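Local structure of EvdO2 (Micromonospora carbonacea, 4XAB) at residues Asp131-Asp136 / Arg246-Trp251; Pro170-His175 / Leu186-Val191; Thr149-Thr154 / Pro225-Val230. The protein is an oxygenase of the phytanoyl-CoA dioxygenase family that probably catalyses an oxidative cyclization in the biosynthesis of orthosomycin antibiotics. All blocks are in the same frame, centred on the assembly; numbering follows the deposited sequence.

Contact 1. Residues Asp131-Asp136 / Arg246-Trp251; sequences DEAYMD and RPWMDW. With NI (nickel (II) ion), chain B.
A133 O, within a 3-10 turn that begins at a metal ligand, and M135 O, just past it, each take a side-chain N-H from the C-terminal tail. The indole of W248 gives its NE1 proton to A133 O, 2.8 Å away and in the ring plane, while the methyl CE of M249, brought round by bends at chi2 and chi3, closes on the same oxygen at 3.1 Å. R246 reaches in with an extended chain: NH1 donates to M135 O at 2.9 Å, and its NH2 bonds E132 OE2 at 3.2 Å in a salt bridge, the carboxylate and guanidinium planes 73° apart. That carboxylate oxygen is shared with R212. A water joins NH1 to D136 O, and D136, paired with R138, sets its carboxylate against the edge of the W251 ring. D131 OD1 binds nickel, probably standing in for iron, at 2.1 Å, completing with H129 and H215 the two-histidine, one-carboxylate triad of this family, while OD2 is held by H209 and a metal-bound water. The tail packs against the turn that follows strand 126-127, with A133 and W248 resting on strand 186-187 and M135 touching strand 139-149.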
loop_
_atom_site.group_PDB
_atom_site.type_symbol
_atom_site.label_atom_id
_atom_site.label_comp_id
_atom_site.label_asym_id
_atom_site.label_seq_id
_atom_site.Cartn_x
_atom_site.Cartn_y
_atom_site.Cartn_z
ATOM N N ASP A 131 -4.176 -2.147 -8.012
ATOM C CA ASP A 131 -4.399 -0.756 -7.655
ATOM C C ASP A 131 -4.939 0.014 -8.867
ATOM O O ASP A 131 -5.732 0.945 -8.721
ATOM C CB ASP A 131 -3.105 -0.119 -7.118
ATOM C CG ASP A 131 -2.706 -0.667 -5.761
ATOM O OD1 ASP A 131 -3.556 -1.287 -5.088
ATOM O OD2 ASP A 131 -1.535 -0.501 -5.373
ATOM N N GLU A 132 -4.533 -0.390 -10.068
ATOM C CA GLU A 132 -5.019 0.290 -11.275
ATOM C C GLU A 132 -6.540 0.144 -11.458
ATOM O O GLU A 132 -7.175 0.953 -12.134
ATOM C CB GLU A 132 -4.293 -0.227 -12.524
ATOM C CG GLU A 132 -4.591 0.632 -13.766
ATOM C CD GLU A 132 -3.627 0.385 -14.903
ATOM O OE1 GLU A 132 -2.510 -0.100 -14.646
ATOM O OE2 GLU A 132 -3.998 0.670 -16.061
ATOM N N ALA A 133 -7.140 -0.871 -10.845
ATOM C CA ALA A 133 -8.591 -1.041 -10.976
ATOM C C ALA A 133 -9.365 0.139 -10.392
ATOM O O ALA A 133 -10.536 0.355 -10.725
ATOM C CB ALA A 133 -9.033 -2.351 -10.310
ATOM N N TYR A 134 -8.709 0.897 -9.519
ATOM C CA TYR A 134 -9.300 2.090 -8.916
ATOM C C TYR A 134 -9.144 3.328 -9.790
ATOM O O TYR A 134 -9.676 4.386 -9.468
ATOM C CB TYR A 134 -8.664 2.379 -7.549
ATOM C CG TYR A 134 -9.082 1.424 -6.448
ATOM C CD1 TYR A 134 -10.228 1.660 -5.699
ATOM C CD2 TYR A 134 -8.333 0.297 -6.166
ATOM C CE1 TYR A 134 -10.613 0.781 -4.685
ATOM C CE2 TYR A 134 -8.712 -0.589 -5.167
ATOM C CZ TYR A 134 -9.859 -0.334 -4.429
ATOM O OH TYR A 134 -10.243 -1.204 -3.418
ATOM N N MET A 135 -8.406 3.206 -10.884
ATOM C CA MET A 135 -8.037 4.387 -11.650
ATOM C C MET A 135 -8.862 4.557 -12.916
ATOM O O MET A 135 -9.342 3.582 -13.481
ATOM C CB MET A 135 -6.556 4.329 -11.987
ATOM C CG MET A 135 -5.712 4.301 -10.738
ATOM S SD MET A 135 -3.990 4.038 -11.171
ATOM C CE MET A 135 -3.538 5.630 -11.818
ATOM N N ASP A 136 -8.991 5.808 -13.354
ATOM C CA ASP A 136 -9.747 6.171 -14.552
ATOM C C ASP A 136 -9.125 5.538 -15.798
ATOM O O ASP A 136 -7.973 5.810 -16.110
ATOM C CB ASP A 136 -9.766 7.696 -14.668
ATOM C CG ASP A 136 -10.725 8.212 -15.710
ATOM O OD1 ASP A 136 -11.017 7.507 -16.696
ATOM O OD2 ASP A 136 -11.162 9.360 -15.531
ATOM N N ARG A 246 -14.149 -0.922 -17.545
ATOM C CA ARG A 246 -14.138 -0.937 -16.068
ATOM C C ARG A 246 -15.495 -0.547 -15.456
ATOM O O ARG A 246 -15.635 0.501 -14.824
ATOM C CB ARG A 246 -13.019 -0.031 -15.538
ATOM C CG ARG A 246 -11.635 -0.476 -16.023
ATOM C CD ARG A 246 -10.462 0.147 -15.268
ATOM N NE ARG A 246 -9.233 -0.146 -16.003
ATOM C CZ ARG A 246 -8.133 0.592 -15.963
ATOM N NH1 ARG A 246 -8.089 1.678 -15.207
ATOM N NH2 ARG A 246 -7.078 0.237 -16.685
ATOM N N PRO A 247 -16.506 -1.406 -15.646
ATOM C CA PRO A 247 -17.879 -1.077 -15.239
ATOM C C PRO A 247 -18.050 -1.006 -13.718
ATOM O O PRO A 247 -19.087 -0.553 -13.230
ATOM C CB PRO A 247 -18.703 -2.221 -15.839
ATOM C CG PRO A 247 -17.752 -3.359 -15.947
ATOM C CD PRO A 247 -16.398 -2.762 -16.215
ATOM N N TRP A 248 -17.027 -1.425 -12.982
ATOM C CA TRP A 248 -17.063 -1.399 -11.523
ATOM C C TRP A 248 -16.660 -0.044 -10.960
ATOM O O TRP A 248 -16.670 0.163 -9.748
ATOM C CB TRP A 248 -16.127 -2.463 -10.957
ATOM C CG TRP A 248 -14.687 -2.252 -11.381
ATOM C CD1 TRP A 248 -13.776 -1.404 -10.815
ATOM C CD2 TRP A 248 -14.014 -2.899 -12.464
ATOM N NE1 TRP A 248 -12.570 -1.489 -11.483
ATOM C CE2 TRP A 248 -12.693 -2.401 -12.497
ATOM C CE3 TRP A 248 -14.397 -3.860 -13.407
ATOM C CZ2 TRP A 248 -11.761 -2.835 -13.426
ATOM C CZ3 TRP A 248 -13.463 -4.283 -14.333
ATOM C CH2 TRP A 248 -12.162 -3.771 -14.333
ATOM N N MET A 249 -16.267 0.869 -11.838
ATOM C CA MET A 249 -15.749 2.151 -11.392
ATOM C C MET A 249 -16.801 2.942 -10.638
ATOM O O MET A 249 -17.945 3.036 -11.077
ATOM C CB MET A 249 -15.243 2.978 -12.575
ATOM C CG MET A 249 -14.515 4.248 -12.157
ATOM S SD MET A 249 -12.757 4.210 -12.582
ATOM C CE MET A 249 -12.297 2.622 -11.900
ATOM N N ASP A 250 -16.407 3.502 -9.499
ATOM C CA ASP A 250 -17.270 4.395 -8.742
ATOM C C ASP A 250 -17.065 5.832 -9.205
ATOM O O ASP A 250 -16.103 6.487 -8.807
ATOM C CB ASP A 250 -16.992 4.276 -7.241
ATOM C CG ASP A 250 -18.017 5.013 -6.399
ATOM O OD1 ASP A 250 -17.686 5.381 -5.251
ATOM O OD2 ASP A 250 -19.151 5.226 -6.883
ATOM N N TRP A 251 -17.955 6.311 -10.068
ATOM C CA TRP A 251 -17.902 7.698 -10.518
ATOM C C TRP A 251 -18.724 8.582 -9.581
ATOM O O TRP A 251 -18.200 9.502 -8.954
ATOM C CB TRP A 251 -18.420 7.829 -11.958
ATOM C CG TRP A 251 -17.741 6.915 -12.942
ATOM C CD1 TRP A 251 -18.211 5.721 -13.409
ATOM C CD2 TRP A 251 -16.481 7.129 -13.592
ATOM N NE1 TRP A 251 -17.325 5.180 -14.308
ATOM C CE2 TRP A 251 -16.254 6.026 -14.438
ATOM C CE3 TRP A 251 -15.521 8.144 -13.538
ATOM C CZ2 TRP A 251 -15.103 5.903 -15.211
ATOM C CZ3 TRP A 251 -14.395 8.031 -14.313
ATOM C CH2 TRP A 251 -14.187 6.913 -15.136
HETATM NI NI NI B . -3.538 -2.072 -3.186
HETATM O O HOH W 1 -1.895 -0.998 -2.749
HETATM O O HOH W 2 -5.980 3.776 -15.728
#

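Contact 2. Residues Pro170-His175 / Leu186-Val191; sequences PVLPHH and LMTDDV
H175 and M187 pair across a short antiparallel bridge, H175 N to M187 O and M187 N to H175 O, both 2.9 Å. Their side chains lie side by side: M187 CG sits over a face of the H175 imidazole, 3.8 Å from its centroid, and H175 NE2 makes a weak bond to D189 OD2. Next to this pair the H174 ring turns one face to T188, whose CB stands 3.9 Å from the centroid and almost on the ring normal. T188 OG1 lies anti to its own backbone nitrogen (chi1 -178°), where it donates to P173 O at 2.7 Å and accepts from D190 N at 3.1 Å, closing an ST turn. L172 CD1 completes the shell against V191 CG2.

The second shell fixes these groups. H174 ND1 bonds L172 O at 2.6 Å, in the ring plane though above the plane of the carbonyl, and NE2 pairs with Q130 N, which probably fixes the rotation of the imidazole. Exchanging H174 for a leucine would probably leave L172 O and Q130 N without their side-chain partner and free the 170-175 loop to move relative to Q130. A water ties P173 O and D190 OD2 to D189 N, while W248 meets the H174 ring from the C-terminal tail. With one nitrogen donating and the other facing a backbone N-H, H174 is probably a neutral imidazole protonated on ND1, clamping loops together with its side chain about 9 Å from the nickel.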
loop_
_atom_site.group_PDB
_atom_site.type_symbol
_atom_site.label_atom_id
_atom_site.label_comp_id
_atom_site.label_asym_id
_atom_site.label_seq_id
_atom_site.Cartn_x
_atom_site.Cartn_y
_atom_site.Cartn_z
ATOM N N PRO A 170 -3.834 -8.457 -17.836
ATOM C CA PRO A 170 -4.841 -7.396 -17.903
ATOM C C PRO A 170 -5.131 -6.799 -16.536
ATOM O O PRO A 170 -4.752 -7.368 -15.497
ATOM C CB PRO A 170 -6.075 -8.122 -18.446
ATOM C CG PRO A 170 -5.916 -9.525 -17.943
ATOM C CD PRO A 170 -4.423 -9.803 -17.948
ATOM N N VAL A 171 -5.799 -5.655 -16.533
ATOM C CA VAL A 171 -6.525 -5.246 -15.345
ATOM C C VAL A 171 -7.709 -6.196 -15.306
ATOM O O VAL A 171 -8.574 -6.176 -16.176
ATOM C CB VAL A 171 -6.956 -3.778 -15.380
ATOM C CG1 VAL A 171 -7.808 -3.458 -14.145
ATOM C CG2 VAL A 171 -5.724 -2.886 -15.427
ATOM N N LEU A 172 -7.676 -7.070 -14.312
ATOM C CA LEU A 172 -8.637 -8.151 -14.128
ATOM C C LEU A 172 -10.028 -7.629 -13.826
ATOM O O LEU A 172 -10.179 -6.499 -13.378
ATOM C CB LEU A 172 -8.145 -9.044 -12.991
ATOM C CG LEU A 172 -6.825 -9.731 -13.314
ATOM C CD1 LEU A 172 -6.166 -10.277 -12.059
ATOM C CD2 LEU A 172 -7.070 -10.836 -14.344
ATOM N N PRO A 173 -11.057 -8.447 -14.092
ATOM C CA PRO A 173 -12.396 -7.991 -13.718
ATOM C C PRO A 173 -12.474 -7.737 -12.217
ATOM O O PRO A 173 -12.084 -8.595 -11.431
ATOM C CB PRO A 173 -13.297 -9.156 -14.134
ATOM C CG PRO A 173 -12.548 -9.845 -15.227
ATOM C CD PRO A 173 -11.086 -9.721 -14.831
ATOM N N HIS A 174 -12.961 -6.570 -11.828
ATOM C CA HIS A 174 -13.156 -6.283 -10.413
ATOM C C HIS A 174 -14.622 -5.977 -10.151
ATOM O O HIS A 174 -15.376 -5.623 -11.058
ATOM C CB HIS A 174 -12.300 -5.093 -9.947
ATOM C CG HIS A 174 -10.837 -5.393 -9.798
ATOM N ND1 HIS A 174 -10.035 -5.782 -10.852
ATOM C CD2 HIS A 174 -10.020 -5.313 -8.718
ATOM C CE1 HIS A 174 -8.791 -5.937 -10.425
ATOM N NE2 HIS A 174 -8.758 -5.664 -9.132
ATOM N N HIS A 175 -15.025 -6.108 -8.898
ATOM C CA HIS A 175 -16.349 -5.664 -8.498
ATOM C C HIS A 175 -16.248 -5.077 -7.112
ATOM O O HIS A 175 -15.287 -5.335 -6.399
ATOM C CB HIS A 175 -17.353 -6.810 -8.538
ATOM C CG HIS A 175 -16.924 -8.022 -7.778
ATOM N ND1 HIS A 175 -17.316 -8.262 -6.478
ATOM C CD2 HIS A 175 -16.149 -9.072 -8.138
ATOM C CE1 HIS A 175 -16.793 -9.403 -6.066
ATOM N NE2 HIS A 175 -16.086 -9.917 -7.057
ATOM N N LEU A 186 -12.665 -2.563 -3.763
ATOM C CA LEU A 186 -12.837 -3.457 -4.904
ATOM C C LEU A 186 -12.156 -4.798 -4.676
ATOM O O LEU A 186 -11.220 -4.899 -3.876
ATOM C CB LEU A 186 -12.251 -2.814 -6.169
ATOM C CG LEU A 186 -12.893 -1.533 -6.699
ATOM C CD1 LEU A 186 -11.999 -0.962 -7.819
ATOM C CD2 LEU A 186 -14.262 -1.832 -7.231
ATOM N N MET A 187 -12.610 -5.825 -5.387
ATOM C CA MET A 187 -11.902 -7.096 -5.389
ATOM C C MET A 187 -12.006 -7.792 -6.728
ATOM O O MET A 187 -12.894 -7.486 -7.526
ATOM C CB MET A 187 -12.442 -8.019 -4.294
ATOM C CG MET A 187 -13.853 -8.476 -4.540
ATOM S SD MET A 187 -14.359 -9.619 -3.235
ATOM C CE MET A 187 -13.103 -10.878 -3.420
ATOM N N THR A 188 -11.089 -8.727 -6.966
ATOM C CA THR A 188 -11.209 -9.614 -8.112
ATOM C C THR A 188 -11.231 -11.062 -7.634
ATOM O O THR A 188 -10.619 -11.387 -6.620
ATOM C CB THR A 188 -10.065 -9.409 -9.141
ATOM O OG1 THR A 188 -10.288 -10.276 -10.258
ATOM C CG2 THR A 188 -8.673 -9.673 -8.536
ATOM N N ASP A 189 -11.954 -11.913 -8.355
ATOM C CA ASP A 189 -11.988 -13.347 -8.079
ATOM C C ASP A 189 -10.985 -14.073 -8.963
ATOM O O ASP A 189 -10.825 -15.284 -8.881
ATOM C CB ASP A 189 -13.385 -13.926 -8.332
ATOM C CG ASP A 189 -14.439 -13.361 -7.397
ATOM O OD1 ASP A 189 -14.132 -13.137 -6.206
ATOM O OD2 ASP A 189 -15.583 -13.154 -7.857
ATOM N N ASP A 190 -10.320 -13.322 -9.826
ATOM C CA ASP A 190 -9.555 -13.925 -10.904
ATOM C C ASP A 190 -8.066 -14.020 -10.629
ATOM O O ASP A 190 -7.245 -13.818 -11.523
ATOM C CB ASP A 190 -9.829 -13.144 -12.196
ATOM C CG ASP A 190 -11.259 -13.337 -12.682
ATOM O OD1 ASP A 190 -11.688 -14.503 -12.777
ATOM O OD2 ASP A 190 -11.969 -12.339 -12.942
ATOM N N VAL A 191 -7.723 -14.351 -9.384
ATOM C CA VAL A 191 -6.349 -14.678 -9.022
ATOM C C VAL A 191 -6.326 -16.069 -8.394
ATOM O O VAL A 191 -7.150 -16.379 -7.539
ATOM C CB VAL A 191 -5.737 -13.653 -8.025
ATOM C CG1 VAL A 191 -4.329 -14.085 -7.603
ATOM C CG2 VAL A 191 -5.699 -12.261 -8.640
HETATM O O HOH W 3 -13.502 -11.283 -10.801
#

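Contact 3. Residues Thr149-Thr154 / Pro225-Val230; sequences TLDEAT and PRRAYV
D151 and R227 form the tight half of the contact, a side-on salt bridge in which NH2 meets OD1 at 2.8 Å and NE meets OD2 at 2.9 Å. Carboxylate and guanidinium are nearly coplanar, 11° apart, and both oxygens use their syn lone pairs. OD2 also takes the R227 backbone N-H on its anti lone pair at 2.8 Å, so one residue holds the carboxylate by both backbone and side chain. A bend at chi3 (-70°) folds the R227 guanidinium back to reach it. Alongside, L150 N bonds R227 O at 2.9 Å in an almost straight line, and the L150 side chain crosses that of R227, CD1 lying 4.0 Å from CB, before packing on L38 and Y42 of helix 32-45. T149, the last residue of strand 139-149, faces A228 in a non-hydrogen-bonded antiparallel pair and donates from OG1 to D151 O at 2.6 Å, bridging the backbone two residues on.

Toward exposed E152 the contact is looser. R226 NH1 reaches E152 O at 2.8 Å, approaching from above the carbonyl plane, but the E152 carboxylate is linked to that nitrogen through a water. R226 NH2 has a further partner in T222. Three N-H donors gathered on one carboxylate probably keep D151 ionised and fix its rotation, so that the chain leaving strand 139-149 is pinned to the start of strand 226-234.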
loop_
_atom_site.group_PDB
_atom_site.type_symbol
_atom_site.label_atom_id
_atom_site.label_comp_id
_atom_site.label_asym_id
_atom_site.label_seq_id
_atom_site.Cartn_x
_atom_site.Cartn_y
_atom_site.Cartn_z
ATOM N N THR A 149 6.757 -0.960 6.428
ATOM C CA THR A 149 6.078 -1.414 7.636
ATOM C C THR A 149 6.773 -0.846 8.867
ATOM O O THR A 149 7.993 -0.678 8.882
ATOM C CB THR A 149 6.013 -2.952 7.707
ATOM O OG1 THR A 149 5.224 -3.350 8.829
ATOM C CG2 THR A 149 7.421 -3.577 7.808
ATOM N N LEU A 150 5.984 -0.521 9.889
ATOM C CA LEU A 150 6.518 -0.029 11.157
ATOM C C LEU A 150 6.683 -1.170 12.146
ATOM O O LEU A 150 7.283 -1.007 13.212
ATOM C CB LEU A 150 5.598 1.037 11.768
ATOM C CG LEU A 150 5.228 2.252 10.930
ATOM C CD1 LEU A 150 4.635 3.354 11.822
ATOM C CD2 LEU A 150 6.426 2.756 10.141
ATOM N N ASP A 151 6.126 -2.323 11.784
ATOM C CA ASP A 151 6.057 -3.483 12.662
ATOM C C ASP A 151 6.523 -4.707 11.902
ATOM O O ASP A 151 6.582 -4.672 10.670
ATOM C CB ASP A 151 4.623 -3.695 13.155
ATOM C CG ASP A 151 4.097 -2.507 13.926
ATOM O OD1 ASP A 151 4.605 -2.261 15.033
ATOM O OD2 ASP A 151 3.194 -1.807 13.424
ATOM N N GLU A 152 6.844 -5.789 12.613
ATOM C CA GLU A 152 6.984 -7.067 11.927
ATOM C C GLU A 152 5.723 -7.314 11.099
ATOM O O GLU A 152 4.605 -7.100 11.580
ATOM C CB GLU A 152 7.203 -8.232 12.904
ATOM C CG GLU A 152 7.375 -9.559 12.162
ATOM C CD GLU A 152 7.684 -10.738 13.066
ATOM O OE1 GLU A 152 7.319 -10.704 14.260
ATOM O OE2 GLU A 152 8.288 -11.714 12.569
ATOM N N ALA A 153 5.903 -7.756 9.862
ATOM C CA ALA A 153 4.785 -8.142 9.024
ATOM C C ALA A 153 4.928 -9.608 8.653
ATOM O O ALA A 153 5.905 -10.002 8.025
ATOM C CB ALA A 153 4.718 -7.285 7.787
ATOM N N THR A 154 3.967 -10.417 9.076
ATOM C CA THR A 154 3.986 -11.843 8.769
ATOM C C THR A 154 2.714 -12.242 8.047
ATOM O O THR A 154 1.781 -11.441 7.921
ATOM C CB THR A 154 4.092 -12.694 10.035
ATOM O OG1 THR A 154 2.896 -12.506 10.804
ATOM C CG2 THR A 154 5.283 -12.272 10.861
ATOM N N PRO A 225 -1.221 -4.321 16.911
ATOM C CA PRO A 225 -1.538 -3.570 15.690
ATOM C C PRO A 225 -0.387 -3.668 14.706
ATOM O O PRO A 225 0.758 -3.848 15.119
ATOM C CB PRO A 225 -1.721 -2.125 16.182
ATOM C CG PRO A 225 -1.685 -2.200 17.695
ATOM C CD PRO A 225 -0.919 -3.429 18.039
ATOM N N ARG A 226 -0.691 -3.573 13.416
ATOM C CA ARG A 226 0.325 -3.622 12.387
ATOM C C ARG A 226 0.173 -2.404 11.502
ATOM O O ARG A 226 -0.877 -2.210 10.889
ATOM C CB ARG A 226 0.201 -4.899 11.568
ATOM C CG ARG A 226 0.122 -6.134 12.434
ATOM C CD ARG A 226 1.491 -6.481 12.994
ATOM N NE ARG A 226 1.362 -7.466 14.052
ATOM C CZ ARG A 226 2.359 -8.222 14.489
ATOM N NH1 ARG A 226 3.563 -8.105 13.947
ATOM N NH2 ARG A 226 2.148 -9.093 15.464
ATOM N N ARG A 227 1.216 -1.585 11.461
ATOM C CA ARG A 227 1.160 -0.283 10.796
ATOM C C ARG A 227 2.030 -0.229 9.555
ATOM O O ARG A 227 3.131 -0.766 9.528
ATOM C CB ARG A 227 1.582 0.814 11.776
ATOM C CG ARG A 227 0.703 0.865 13.021
ATOM C CD ARG A 227 1.421 1.507 14.200
ATOM N NE ARG A 227 2.505 0.681 14.732
ATOM C CZ ARG A 227 3.227 1.013 15.802
ATOM N NH1 ARG A 227 2.978 2.151 16.440
ATOM N NH2 ARG A 227 4.199 0.214 16.234
ATOM N N ALA A 228 1.529 0.429 8.516
ATOM C CA ALA A 228 2.303 0.606 7.298
ATOM C C ALA A 228 2.187 2.047 6.858
ATOM O O ALA A 228 1.152 2.686 7.060
ATOM C CB ALA A 228 1.817 -0.338 6.193
ATOM N N TYR A 229 3.261 2.567 6.277
ATOM C CA TYR A 229 3.256 3.892 5.691
ATOM C C TYR A 229 3.529 3.703 4.212
ATOM O O TYR A 229 4.558 3.142 3.829
ATOM C CB TYR A 229 4.301 4.795 6.337
ATOM C CG TYR A 229 4.435 6.160 5.701
ATOM C CD1 TYR A 229 3.368 7.052 5.691
ATOM C CD2 TYR A 229 5.634 6.572 5.136
ATOM C CE1 TYR A 229 3.489 8.304 5.125
ATOM C CE2 TYR A 229 5.765 7.829 4.569
ATOM C CZ TYR A 229 4.692 8.688 4.568
ATOM O OH TYR A 229 4.806 9.939 4.006
ATOM N N VAL A 230 2.588 4.135 3.385
ATOM C CA VAL A 230 2.658 3.849 1.964
ATOM C C VAL A 230 2.940 5.135 1.208
ATOM O O VAL A 230 2.276 6.147 1.422
ATOM C CB VAL A 230 1.341 3.219 1.437
ATOM C CG1 VAL A 230 1.484 2.870 -0.028
ATOM C CG2 VAL A 230 0.980 1.969 2.241
HETATM O O HOH W 4 4.835 -10.497 14.809
#

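Overall arrangement
Contacts 1 and 2 are neighbours, their centres about 11 Å apart: Y134 OH lies 2.8 Å from L186 N, a probable hydrogen bond, and A133 packs on H174. Contact 3 lies across the chain's centre, about 27 Å from contact 1 and about 25 Å from contact 2, centre to centre. Along the chain the closures are nested, 170-191 inside 149-230 and both inside 131-251. Contact 3 joins the end of strand 139-149 and the loop after it to strand 226-234, within the larger antiparallel sheet of the double-stranded beta helix, whereas contacts 1 and 2 tie loops, the two-stranded sheet and the C-terminal tail together beside the nickel site. Separate contacts thus probably hold the metal-binding and far ends.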